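3-hydroxyisobutyrate dehydrogenase (PDB 3G0O) probably catalyses the oxidation of L-threonate to 2-dehydro-L-erythronate, using NAD(+) in preference to NADP(+). Local coordinates at residues A76-V81 with V98-T103; A107-I112 with M123-V128; H189-A194 with N271-A276; H182-G187 with P264-A269; F8-V13 with R24-A29. All coordinates share one frame; numbering follows the deposited sequence.

Contact 1 (A76-V81 with V98-T103); sequences AQVRQV and VMVSST
V78 meets V100 and S102 across a small, wholly apolar interface. Its two methyls share the work. CG1 of V78 lies 3.9 Å from CG1 of V100, and CG2 of V78 is 4.0 Å from the same methyl. CG2 also reaches S102, where it is 4.0 Å from CB. V100 therefore sends in one methyl, which sits against both branches of V78. In V78, CG1 is anti to the backbone N (chi1 176°) and CG2 lies beside that N, which sets CG1 against V100 and CG2 between V100 and S102, two residues apart on the other segment. V100 is turned in the same way (chi1 -177°), and its CG1 is the branch offered to the helix.

S102 contributes its carbon and not its hydroxyl. OG is hydrogen-bonded to the carbonyl O of V72, which satisfies this buried polar atom. V72 also packs against V78, so one loop residue holds the serine and borders the valine. All three touching residues are buried. Beyond them, I112 lies against V78 and M123 against V100. One residue past S102, T103 OG1 is hydrogen-bonded to NZ of K179, the predicted active-site lysine.

Helix 75-82 follows strand 67-70 and leads on to the neighbouring parallel strand 97-100. V78 is thus a helix residue seated on the strand that ends the crossover, and S102 lies in the loop just after that strand. This is the beta-alpha-beta layering of a Rossmann-type nucleotide-binding domain, at the C-terminal end of one of its inner parallel strands.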
# COMPACT_ATOMS: atom_id res chain seq x y z
N ALA A 76 9.89 -18.73 20.07
CA ALA A 76 9.80 -20.03 20.71
C ALA A 76 10.38 -21.10 19.79
O ALA A 76 11.14 -21.96 20.21
CB ALA A 76 8.35 -20.35 21.05
N GLN A 77 10.01 -21.02 18.51
CA GLN A 77 10.50 -21.97 17.53
C GLN A 77 11.99 -21.78 17.22
O GLN A 77 12.69 -22.74 16.93
CB GLN A 77 9.66 -21.88 16.25
CG GLN A 77 8.31 -22.58 16.37
CD GLN A 77 7.38 -22.31 15.20
OE1 GLN A 77 7.80 -22.30 14.05
NE2 GLN A 77 6.10 -22.12 15.49
N VAL A 78 12.46 -20.54 17.30
CA VAL A 78 13.88 -20.28 17.06
C VAL A 78 14.66 -20.94 18.18
O VAL A 78 15.65 -21.64 17.94
CB VAL A 78 14.20 -18.76 17.05
CG1 VAL A 78 15.69 -18.55 16.89
CG2 VAL A 78 13.45 -18.07 15.92
N ARG A 79 14.21 -20.72 19.41
CA ARG A 79 14.87 -21.30 20.58
C ARG A 79 14.85 -22.83 20.55
O ARG A 79 15.81 -23.46 21.00
CB ARG A 79 14.21 -20.79 21.86
CG ARG A 79 14.51 -19.33 22.17
CD ARG A 79 14.11 -18.99 23.60
NE ARG A 79 14.76 -17.77 24.07
CZ ARG A 79 14.30 -16.54 23.85
NH1 ARG A 79 13.17 -16.35 23.18
NH2 ARG A 79 14.98 -15.50 24.31
N GLN A 80 13.77 -23.42 20.04
CA GLN A 80 13.68 -24.87 19.98
C GLN A 80 14.66 -25.44 18.96
O GLN A 80 15.19 -26.54 19.14
CB GLN A 80 12.25 -25.32 19.65
CG GLN A 80 11.29 -25.18 20.83
CD GLN A 80 9.89 -25.70 20.53
OE1 GLN A 80 9.70 -26.87 20.17
NE2 GLN A 80 8.89 -24.83 20.68
N VAL A 81 14.90 -24.70 17.88
CA VAL A 81 15.83 -25.15 16.85
C VAL A 81 17.27 -25.02 17.38
O VAL A 81 18.11 -25.89 17.12
CB VAL A 81 15.70 -24.29 15.56
CG1 VAL A 81 16.88 -24.54 14.63
CG2 VAL A 81 14.40 -24.64 14.84
N VAL A 98 24.76 -17.92 12.42
CA VAL A 98 23.34 -18.26 12.47
C VAL A 98 22.57 -17.01 12.06
O VAL A 98 22.71 -15.96 12.69
CB VAL A 98 22.88 -18.67 13.88
CG1 VAL A 98 21.38 -18.92 13.86
CG2 VAL A 98 23.62 -19.91 14.33
N MSE A 99 21.80 -17.12 10.99
CA MSE A 99 21.01 -16.01 10.50
C MSE A 99 19.57 -16.26 10.94
O MSE A 99 18.90 -17.14 10.40
CB MSE A 99 21.09 -15.94 8.98
CG MSE A 99 20.39 -14.75 8.35
SE MSE A 99 20.56 -14.74 6.42
CE MSE A 99 18.82 -14.04 5.95
N VAL A 100 19.11 -15.51 11.94
CA VAL A 100 17.75 -15.68 12.44
C VAL A 100 16.82 -14.77 11.64
O VAL A 100 16.92 -13.55 11.71
CB VAL A 100 17.66 -15.33 13.94
CG1 VAL A 100 16.24 -15.57 14.46
CG2 VAL A 100 18.65 -16.17 14.73
N SER A 101 15.93 -15.38 10.87
CA SER A 101 15.00 -14.64 10.04
C SER A 101 13.55 -14.99 10.40
O SER A 101 12.87 -15.72 9.68
CB SER A 101 15.28 -14.94 8.57
OG SER A 101 16.62 -14.62 8.25
N SER A 102 13.10 -14.47 11.53
CA SER A 102 11.75 -14.71 12.01
C SER A 102 11.14 -13.35 12.32
O SER A 102 11.45 -12.36 11.67
CB SER A 102 11.83 -15.57 13.28
OG SER A 102 10.55 -15.82 13.84
N THR A 103 10.25 -13.30 13.30
CA THR A 103 9.66 -12.03 13.71
C THR A 103 9.63 -12.08 15.23
O THR A 103 8.67 -12.56 15.83
CB THR A 103 8.23 -11.84 13.15
OG1 THR A 103 8.27 -11.90 11.72
CG2 THR A 103 7.67 -10.50 13.56

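Contact 2 (A107-I112 with M123-V128); sequences ADAQEI and MLDAPV
The carboxylate of D125 is gripped at both oxygens and rests against the methyl of A109. OD1 is hydrogen-bonded to OG of S176, and OD2 to the backbone N of G173. These two bonds fix the rotation of the group. A109 CB lies 3.9 Å from D125 CG and about as far from each oxygen. The methyl thus lies over one face of the carboxylate. CG of D125 is anti to its backbone N (chi1 176°), which sends the group out to the helix.

The second half of the contact is carried by the selenomethionine M123. Its chain bends at chi2 and chi3, which brings its end between I112 and the carbonyl of A109. SE is 3.7 Å from I112 CG2, while CE is 3.7 Å from the carbonyl O of A109. Helix 107-112 and strand 123-125 run antiparallel, at 173°, as expected where a helix packs on the next strand of its beta-alpha-beta unit.

The four touching residues are buried, so the acidic group depends on protein partners. Its two hydrogen bonds supply what the helix does not. They hold the carboxylate in place and tie the strand to residues near the start of helix 174-202.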
# COMPACT_ATOMS: atom_id res chain seq x y z
N ALA A 107 14.57 -7.75 22.39
CA ALA A 107 15.12 -8.40 23.57
C ALA A 107 15.48 -9.85 23.26
O ALA A 107 16.56 -10.31 23.62
CB ALA A 107 14.11 -8.34 24.72
N ASP A 108 14.58 -10.57 22.59
CA ASP A 108 14.84 -11.96 22.25
C ASP A 108 16.03 -12.11 21.30
O ASP A 108 16.83 -13.04 21.44
CB ASP A 108 13.60 -12.62 21.65
CG ASP A 108 12.61 -13.08 22.70
OD1 ASP A 108 13.05 -13.50 23.80
OD2 ASP A 108 11.39 -13.05 22.44
N ALA A 109 16.14 -11.20 20.33
CA ALA A 109 17.25 -11.25 19.39
C ALA A 109 18.57 -11.07 20.15
O ALA A 109 19.57 -11.75 19.85
CB ALA A 109 17.10 -10.16 18.34
N GLN A 110 18.59 -10.16 21.11
CA GLN A 110 19.79 -9.91 21.90
C GLN A 110 20.12 -11.08 22.82
O GLN A 110 21.29 -11.46 22.96
CB GLN A 110 19.63 -8.63 22.71
CG GLN A 110 19.54 -7.37 21.85
CD GLN A 110 19.17 -6.14 22.65
OE1 GLN A 110 19.85 -5.78 23.61
NE2 GLN A 110 18.09 -5.48 22.26
N GLU A 111 19.10 -11.66 23.45
CA GLU A 111 19.29 -12.79 24.35
C GLU A 111 19.83 -14.00 23.58
O GLU A 111 20.75 -14.69 24.04
CB GLU A 111 17.96 -13.16 25.00
CG GLU A 111 17.49 -12.16 26.05
CD GLU A 111 16.01 -12.32 26.39
OE1 GLU A 111 15.54 -13.47 26.53
OE2 GLU A 111 15.32 -11.28 26.52
N ILE A 112 19.27 -14.25 22.40
CA ILE A 112 19.68 -15.36 21.56
C ILE A 112 21.10 -15.15 21.05
O ILE A 112 21.89 -16.09 20.99
CB ILE A 112 18.73 -15.51 20.35
CG1 ILE A 112 17.34 -15.91 20.85
CG2 ILE A 112 19.28 -16.52 19.36
CD1 ILE A 112 16.27 -15.91 19.77
N MSE A 123 25.86 -14.43 15.17
CA MSE A 123 24.43 -14.39 14.87
C MSE A 123 24.07 -13.09 14.18
O MSE A 123 24.59 -12.03 14.53
CB MSE A 123 23.58 -14.53 16.12
CG MSE A 123 22.13 -14.83 15.78
SE MSE A 123 20.85 -14.15 17.03
CE MSE A 123 20.80 -12.34 16.39
N LEU A 124 23.19 -13.18 13.19
CA LEU A 124 22.73 -12.00 12.48
C LEU A 124 21.23 -11.86 12.73
O LEU A 124 20.45 -12.76 12.43
CB LEU A 124 22.98 -12.13 10.97
CG LEU A 124 22.81 -10.84 10.17
CD1 LEU A 124 23.88 -9.84 10.60
CD2 LEU A 124 22.92 -11.11 8.67
N ASP A 125 20.85 -10.73 13.31
CA ASP A 125 19.44 -10.43 13.57
C ASP A 125 18.96 -10.01 12.19
O ASP A 125 19.06 -8.84 11.82
CB ASP A 125 19.35 -9.28 14.57
CG ASP A 125 17.93 -8.82 14.82
OD1 ASP A 125 17.00 -9.59 14.52
OD2 ASP A 125 17.75 -7.70 15.34
N ALA A 126 18.44 -10.96 11.42
CA ALA A 126 18.05 -10.67 10.05
C ALA A 126 16.64 -11.02 9.58
O ALA A 126 16.48 -11.86 8.69
CB ALA A 126 19.07 -11.32 9.11
N PRO A 127 15.61 -10.39 10.16
CA PRO A 127 14.26 -10.71 9.69
C PRO A 127 14.14 -10.30 8.22
O PRO A 127 14.85 -9.39 7.77
CB PRO A 127 13.37 -9.88 10.63
CG PRO A 127 14.26 -8.74 11.04
CD PRO A 127 15.58 -9.42 11.26
N VAL A 128 13.26 -10.96 7.48
CA VAL A 128 13.10 -10.66 6.06
C VAL A 128 11.69 -10.31 5.60
O VAL A 128 10.72 -10.46 6.35
CB VAL A 128 13.57 -11.85 5.20
CG1 VAL A 128 15.04 -12.13 5.46
CG2 VAL A 128 12.74 -13.08 5.53

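Contact 3 (H189-A194 with N271-A276)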
# COMPACT_ATOMS: atom_id res chain seq x y z
N HIS A 189 -2.43 -2.74 6.68
CA HIS A 189 -2.82 -2.76 5.28
C HIS A 189 -3.75 -3.93 4.95
O HIS A 189 -4.71 -3.76 4.20
CB HIS A 189 -1.58 -2.78 4.38
CG HIS A 189 -0.82 -1.48 4.39
ND1 HIS A 189 0.46 -1.36 3.90
CD2 HIS A 189 -1.15 -0.26 4.86
CE1 HIS A 189 0.89 -0.12 4.07
NE2 HIS A 189 -0.07 0.57 4.66
N ILE A 190 -3.49 -5.11 5.51
CA ILE A 190 -4.39 -6.22 5.23
C ILE A 190 -5.78 -5.89 5.78
O ILE A 190 -6.79 -6.07 5.10
CB ILE A 190 -3.91 -7.54 5.87
CG1 ILE A 190 -2.61 -8.00 5.19
CG2 ILE A 190 -4.99 -8.62 5.71
CD1 ILE A 190 -1.95 -9.19 5.87
N ALA A 191 -5.83 -5.40 7.01
CA ALA A 191 -7.11 -5.06 7.63
C ALA A 191 -7.84 -3.94 6.89
O ALA A 191 -9.06 -3.99 6.72
CB ALA A 191 -6.90 -4.68 9.11
N ALA A 192 -7.10 -2.93 6.44
CA ALA A 192 -7.71 -1.82 5.72
C ALA A 192 -8.26 -2.32 4.38
O ALA A 192 -9.34 -1.92 3.96
CB ALA A 192 -6.68 -0.70 5.49
N ALA A 193 -7.51 -3.20 3.72
CA ALA A 193 -7.97 -3.75 2.45
C ALA A 193 -9.29 -4.48 2.68
O ALA A 193 -10.26 -4.29 1.94
CB ALA A 193 -6.93 -4.72 1.88
N ALA A 194 -9.33 -5.30 3.73
CA ALA A 194 -10.53 -6.06 4.05
C ALA A 194 -11.71 -5.13 4.34
O ALA A 194 -12.82 -5.37 3.89
CB ALA A 194 -10.28 -6.96 5.25
N ASN A 271 -7.17 -5.53 17.18
CA ASN A 271 -8.49 -5.92 17.66
C ASN A 271 -9.26 -6.67 16.58
O ASN A 271 -9.99 -7.62 16.87
CB ASN A 271 -9.30 -4.71 18.11
CG ASN A 271 -8.85 -4.18 19.45
OD1 ASN A 271 -8.40 -4.93 20.31
ND2 ASN A 271 -8.98 -2.88 19.64
N MSE A 272 -9.11 -6.23 15.33
CA MSE A 272 -9.81 -6.89 14.23
C MSE A 272 -9.32 -8.32 14.02
O MSE A 272 -10.12 -9.25 13.91
CB MSE A 272 -9.66 -6.08 12.94
CG MSE A 272 -10.41 -4.76 12.98
SE MSE A 272 -9.89 -3.55 11.56
CE MSE A 272 -10.75 -4.45 10.07
N PHE A 273 -8.01 -8.51 13.96
CA PHE A 273 -7.47 -9.85 13.78
C PHE A 273 -7.80 -10.72 14.99
O PHE A 273 -8.07 -11.91 14.85
CB PHE A 273 -5.96 -9.80 13.55
CG PHE A 273 -5.57 -9.40 12.15
CD1 PHE A 273 -5.74 -10.29 11.09
CD2 PHE A 273 -5.02 -8.15 11.90
CE1 PHE A 273 -5.36 -9.93 9.79
CE2 PHE A 273 -4.65 -7.78 10.60
CZ PHE A 273 -4.82 -8.67 9.54
N THR A 274 -7.79 -10.12 16.17
CA THR A 274 -8.11 -10.87 17.38
C THR A 274 -9.57 -11.34 17.33
O THR A 274 -9.88 -12.48 17.71
CB THR A 274 -7.86 -10.01 18.65
OG1 THR A 274 -6.46 -9.72 18.75
CG2 THR A 274 -8.31 -10.77 19.91
N SER A 275 -10.45 -10.48 16.84
CA SER A 275 -11.86 -10.84 16.71
C SER A 275 -12.02 -11.97 15.70
O SER A 275 -12.80 -12.90 15.92
CB SER A 275 -12.70 -9.65 16.24
OG SER A 275 -12.84 -8.67 17.26
N ALA A 276 -11.29 -11.89 14.60
CA ALA A 276 -11.36 -12.92 13.57
C ALA A 276 -10.91 -14.26 14.14
O ALA A 276 -11.48 -15.30 13.83
CB ALA A 276 -10.49 -12.54 12.38
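M272 and A191 make the first touch along the segment 271-276. The selenomethionine leaves its helix with CG beside the backbone N and anti to the carbonyl carbon (chi1 -69°). A bend at chi3 (73°) then folds its end onto the other helix. CE lies 3.8 Å from the carbonyl O of A191 and 4.0 Å from A191 CB. SE is also 4.0 Å from that CB. The side chain thus lies against both the methyl and the carbonyl of one residue. A191 and M272 are also the pair whose CA atoms approach most nearly, at 7.4 Å.

F273 comes next. Its CB does not aim straight at the partner helix, but the ring reaches across. The leading atom is CZ, 3.8 Å from I190 CG2 and 3.9 Å from I190 CB. Both isoleucine atoms lie at the ring edge, close to its plane. The two side chains cross at about a right angle. CE2 of the ring meets A191 CB at 4.1 Å, from an oblique direction. A191 is therefore shared, with M272 and F273 both resting on its small methyl.

The helix segments cross at 73°, and every touching residue is buried. F273 continues onto helix 242-258, where it meets V246, L249 and the ring of F245. I190 also packs on M223 of helix 222-232. L265 of the second subunit lies against both A191 and M272, so this crossing sits between the helices of its own chain and the subunit interface.

Contact 4 (H182-G187 with P264-A269); sequences HQLLAG and PLASTA
L184 and A266 meet without a flat group between them; these lie to one side, on the L184 helix. There OE1 of Q183 lies at the edge of the H182 ring, and ND1 of H182 donates to it over 2.8 Å. The acceptor lies in the imidazole plane, and the donor in the carbonyl plane of the amide at a C=O...N angle of 155°. Other partners hold the far ends: Q183 NE2 binds OD2 of D248, and H182 NE2 has a weak bond to the backbone N of G219 of the second subunit.

A266 CB nestles against the branch point of L184, 3.8 Å from CG and 4.1 Å from CD1. The leucine has CG anti to its backbone N (chi1 -180°), which carries the branch point across to the alanine methyl. One turn further on, G187 has no side chain, and A269 CB faces its carbonyl O at 4.3 Å. The alanines and the glycine leave room for a close approach: CA atoms are 6.1 Å apart for L184 and A266 and 6.7 Å for G187 and A269.

The backbone N atoms of L265 and A266 bind the carboxylate of E195 of the second subunit. The two segments meet through carbon atoms and one backbone carbonyl, with no polar bond between them; the polar groups beside them find partners within the helix, on helix 242-258 and across the dimer.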
# COMPACT_ATOMS: atom_id res chain seq x y z
N HIS A 182 7.72 -2.71 10.43
CA HIS A 182 7.24 -3.15 9.12
C HIS A 182 5.92 -3.92 9.24
O HIS A 182 5.01 -3.74 8.43
CB HIS A 182 8.28 -4.04 8.43
CG HIS A 182 7.81 -4.63 7.14
ND1 HIS A 182 7.13 -5.83 7.08
CD2 HIS A 182 7.83 -4.15 5.88
CE1 HIS A 182 6.76 -6.06 5.83
NE2 HIS A 182 7.17 -5.05 5.08
N GLN A 183 5.82 -4.79 10.25
CA GLN A 183 4.61 -5.59 10.44
C GLN A 183 3.40 -4.75 10.83
O GLN A 183 2.26 -5.18 10.63
CB GLN A 183 4.84 -6.69 11.47
CG GLN A 183 5.78 -7.79 10.99
CD GLN A 183 5.40 -8.35 9.63
OE1 GLN A 183 5.79 -7.82 8.60
NE2 GLN A 183 4.62 -9.44 9.63
N LEU A 184 3.64 -3.57 11.38
CA LEU A 184 2.55 -2.67 11.75
C LEU A 184 1.87 -2.31 10.42
O LEU A 184 0.64 -2.39 10.29
CB LEU A 184 3.08 -1.41 12.43
CG LEU A 184 2.08 -0.34 12.90
CD1 LEU A 184 2.78 0.63 13.84
CD2 LEU A 184 1.49 0.42 11.71
N LEU A 185 2.67 -1.94 9.43
CA LEU A 185 2.14 -1.57 8.12
C LEU A 185 1.50 -2.76 7.42
O LEU A 185 0.39 -2.65 6.89
CB LEU A 185 3.26 -0.98 7.25
CG LEU A 185 3.71 0.44 7.64
CD1 LEU A 185 4.97 0.81 6.88
CD2 LEU A 185 2.58 1.42 7.35
N ALA A 186 2.18 -3.90 7.41
CA ALA A 186 1.64 -5.09 6.76
C ALA A 186 0.28 -5.45 7.36
O ALA A 186 -0.68 -5.68 6.64
CB ALA A 186 2.61 -6.27 6.92
N GLY A 187 0.21 -5.46 8.69
CA GLY A 187 -1.02 -5.80 9.37
C GLY A 187 -2.15 -4.82 9.14
O GLY A 187 -3.29 -5.22 8.86
N PRO A 264 -3.20 4.41 17.18
CA PRO A 264 -4.63 4.41 16.85
C PRO A 264 -5.01 3.32 15.85
O PRO A 264 -5.93 2.54 16.08
CB PRO A 264 -4.86 5.82 16.29
CG PRO A 264 -3.84 6.64 17.04
CD PRO A 264 -2.62 5.76 17.01
N LEU A 265 -4.28 3.25 14.74
CA LEU A 265 -4.57 2.27 13.70
C LEU A 265 -4.08 0.85 13.99
O LEU A 265 -4.79 -0.12 13.70
CB LEU A 265 -4.01 2.75 12.36
CG LEU A 265 -4.62 4.05 11.82
CD1 LEU A 265 -3.80 4.54 10.64
CD2 LEU A 265 -6.07 3.81 11.40
N ALA A 266 -2.88 0.71 14.55
CA ALA A 266 -2.34 -0.62 14.84
C ALA A 266 -3.12 -1.33 15.94
O ALA A 266 -3.24 -2.56 15.93
CB ALA A 266 -0.88 -0.53 15.23
N SER A 267 -3.65 -0.56 16.89
CA SER A 267 -4.42 -1.16 17.98
C SER A 267 -5.75 -1.63 17.42
O SER A 267 -6.29 -2.66 17.84
CB SER A 267 -4.64 -0.15 19.13
OG SER A 267 -5.48 0.92 18.75
N THR A 268 -6.28 -0.89 16.45
CA THR A 268 -7.54 -1.25 15.82
C THR A 268 -7.36 -2.54 15.01
O THR A 268 -8.17 -3.46 15.11
CB THR A 268 -8.06 -0.13 14.89
OG1 THR A 268 -8.30 1.05 15.66
CG2 THR A 268 -9.36 -0.55 14.18
N ALA A 269 -6.29 -2.60 14.22
CA ALA A 269 -6.03 -3.79 13.41
C ALA A 269 -5.84 -5.02 14.31
O ALA A 269 -6.32 -6.10 13.99
CB ALA A 269 -4.79 -3.56 12.55

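Contact 5 (F8-V13 with R24-A29); sequences FHVGIV and RSCLRA
The apolar contacts gather on C26, whose side chain points from the helix to the strand. V10 CG1 lies 3.9 Å from C26 SG and 4.0 Å from C26 CB. I12 CD1 approaches the same sulfur more loosely, at 4.3 Å. C26 SG is thus shared by two strand residues that alternate with G11, and both side chains face the helix. In V10, CG1 sits between the backbone N and the carbonyl carbon (chi1 57°), and this is the branch that reaches the cysteine. The three touching residues are buried.

Polar interactions lie off this apolar patch. S25 OG receives a weak bond from R28 NH2, 3.4 Å long, on the same helix. It is also hydrogen-bonded to the carbonyl O of G21. R24 forms a salt bridge with E49, outside the contact.

The next strand, 32-36, adds to the packing: its T33 touches both V10 and C26. Strand 9-13, helix 17-28 and strand 32-36 form the first beta-alpha-beta unit of the chain. Between the strand and the helix runs a sequence that fits the GxGxxG pattern, with G14, G16 and G19. The arrangement is consistent with the dinucleotide-binding unit that opens a Rossmann fold.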
# COMPACT_ATOMS: atom_id res chain seq x y z
N PHE A 8 31.09 -23.98 0.45
CA PHE A 8 30.32 -23.32 1.50
C PHE A 8 29.04 -24.10 1.75
O PHE A 8 28.24 -24.30 0.84
CB PHE A 8 29.96 -21.90 1.08
CG PHE A 8 29.35 -21.07 2.18
CD1 PHE A 8 30.15 -20.29 3.00
CD2 PHE A 8 27.97 -21.09 2.39
CE1 PHE A 8 29.59 -19.53 4.03
CE2 PHE A 8 27.40 -20.33 3.42
CZ PHE A 8 28.21 -19.55 4.24
N HIS A 9 28.86 -24.55 2.98
CA HIS A 9 27.67 -25.31 3.35
C HIS A 9 26.71 -24.44 4.15
O HIS A 9 27.09 -23.82 5.14
CB HIS A 9 28.05 -26.53 4.18
CG HIS A 9 28.70 -27.62 3.38
ND1 HIS A 9 28.06 -28.79 3.04
CD2 HIS A 9 29.93 -27.69 2.81
CE1 HIS A 9 28.86 -29.53 2.30
NE2 HIS A 9 30.00 -28.88 2.14
N VAL A 10 25.47 -24.39 3.69
CA VAL A 10 24.44 -23.60 4.36
C VAL A 10 23.23 -24.48 4.64
O VAL A 10 22.80 -25.24 3.77
CB VAL A 10 24.01 -22.39 3.50
CG1 VAL A 10 23.52 -22.87 2.14
CG2 VAL A 10 22.93 -21.60 4.21
N GLY A 11 22.70 -24.38 5.85
CA GLY A 11 21.52 -25.15 6.21
C GLY A 11 20.33 -24.22 6.40
O GLY A 11 20.43 -23.22 7.10
N ILE A 12 19.21 -24.55 5.76
CA ILE A 12 17.99 -23.75 5.88
C ILE A 12 17.00 -24.51 6.75
O ILE A 12 16.56 -25.60 6.39
CB ILE A 12 17.32 -23.52 4.50
CG1 ILE A 12 18.33 -22.94 3.51
CG2 ILE A 12 16.12 -22.57 4.67
CD1 ILE A 12 18.92 -21.61 3.94
N VAL A 13 16.65 -23.93 7.90
CA VAL A 13 15.71 -24.55 8.82
C VAL A 13 14.37 -23.81 8.71
O VAL A 13 14.28 -22.62 9.02
CB VAL A 13 16.22 -24.47 10.27
CG1 VAL A 13 15.28 -25.24 11.19
CG2 VAL A 13 17.62 -25.04 10.35
N ARG A 24 16.25 -22.77 -2.44
CA ARG A 24 16.42 -22.85 -3.88
C ARG A 24 17.40 -21.80 -4.39
O ARG A 24 18.19 -22.06 -5.30
CB ARG A 24 15.07 -22.71 -4.59
CG ARG A 24 14.20 -23.96 -4.49
CD ARG A 24 12.88 -23.82 -5.23
NE ARG A 24 12.23 -25.12 -5.39
CZ ARG A 24 11.03 -25.43 -4.91
NH1 ARG A 24 10.33 -24.53 -4.22
NH2 ARG A 24 10.52 -26.64 -5.10
N SER A 25 17.38 -20.62 -3.78
CA SER A 25 18.29 -19.56 -4.18
C SER A 25 19.72 -19.97 -3.83
O SER A 25 20.65 -19.68 -4.57
CB SER A 25 17.91 -18.25 -3.49
OG SER A 25 16.63 -17.83 -3.92
N CYS A 26 19.90 -20.63 -2.69
CA CYS A 26 21.23 -21.09 -2.29
C CYS A 26 21.71 -22.16 -3.27
O CYS A 26 22.88 -22.19 -3.64
CB CYS A 26 21.22 -21.65 -0.87
SG CYS A 26 21.11 -20.39 0.42
N LEU A 27 20.79 -23.03 -3.69
CA LEU A 27 21.13 -24.08 -4.64
C LEU A 27 21.54 -23.47 -5.98
O LEU A 27 22.48 -23.93 -6.61
CB LEU A 27 19.94 -25.05 -4.83
CG LEU A 27 19.77 -26.15 -3.78
CD1 LEU A 27 18.60 -27.07 -4.15
CD2 LEU A 27 21.07 -26.97 -3.71
N ARG A 28 20.83 -22.42 -6.41
CA ARG A 28 21.17 -21.77 -7.67
C ARG A 28 22.53 -21.10 -7.57
O ARG A 28 23.27 -21.03 -8.54
CB ARG A 28 20.13 -20.72 -8.06
CG ARG A 28 18.80 -21.27 -8.53
CD ARG A 28 18.08 -20.25 -9.41
NE ARG A 28 17.99 -18.94 -8.77
CZ ARG A 28 17.18 -18.66 -7.75
NH1 ARG A 28 16.39 -19.59 -7.24
NH2 ARG A 28 17.19 -17.44 -7.22
N ALA A 29 22.84 -20.59 -6.38
CA ALA A 29 24.10 -19.91 -6.14
C ALA A 29 25.28 -20.88 -6.10
O ALA A 29 26.43 -20.45 -6.06
CB ALA A 29 24.03 -19.11 -4.84

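In the fold
From the N terminus, contact 5 closes the first loop, within residues 8-29, and seats helix 17-28 on strand 9-13. Contact 1 then closes residues 76-103, and contact 2 closes 107-128. These three follow in series and all reach one sheet. Contacts 1 and 2 touch directly through the R79-D108 salt bridge and the hydrogen bond of S101 OG with A126 O. V81 also packs on V13, linking contact 1 to contact 5. Contacts 3 and 4 both join helix 174-202 to helix 264-281, and they cross because their segments alternate. They meet where the edge of the F273 ring touches G187 O, and both touch the second subunit. T103 packs on Q183, which links contact 1 to contact 4 and the Rossmann-type domain to the helical one.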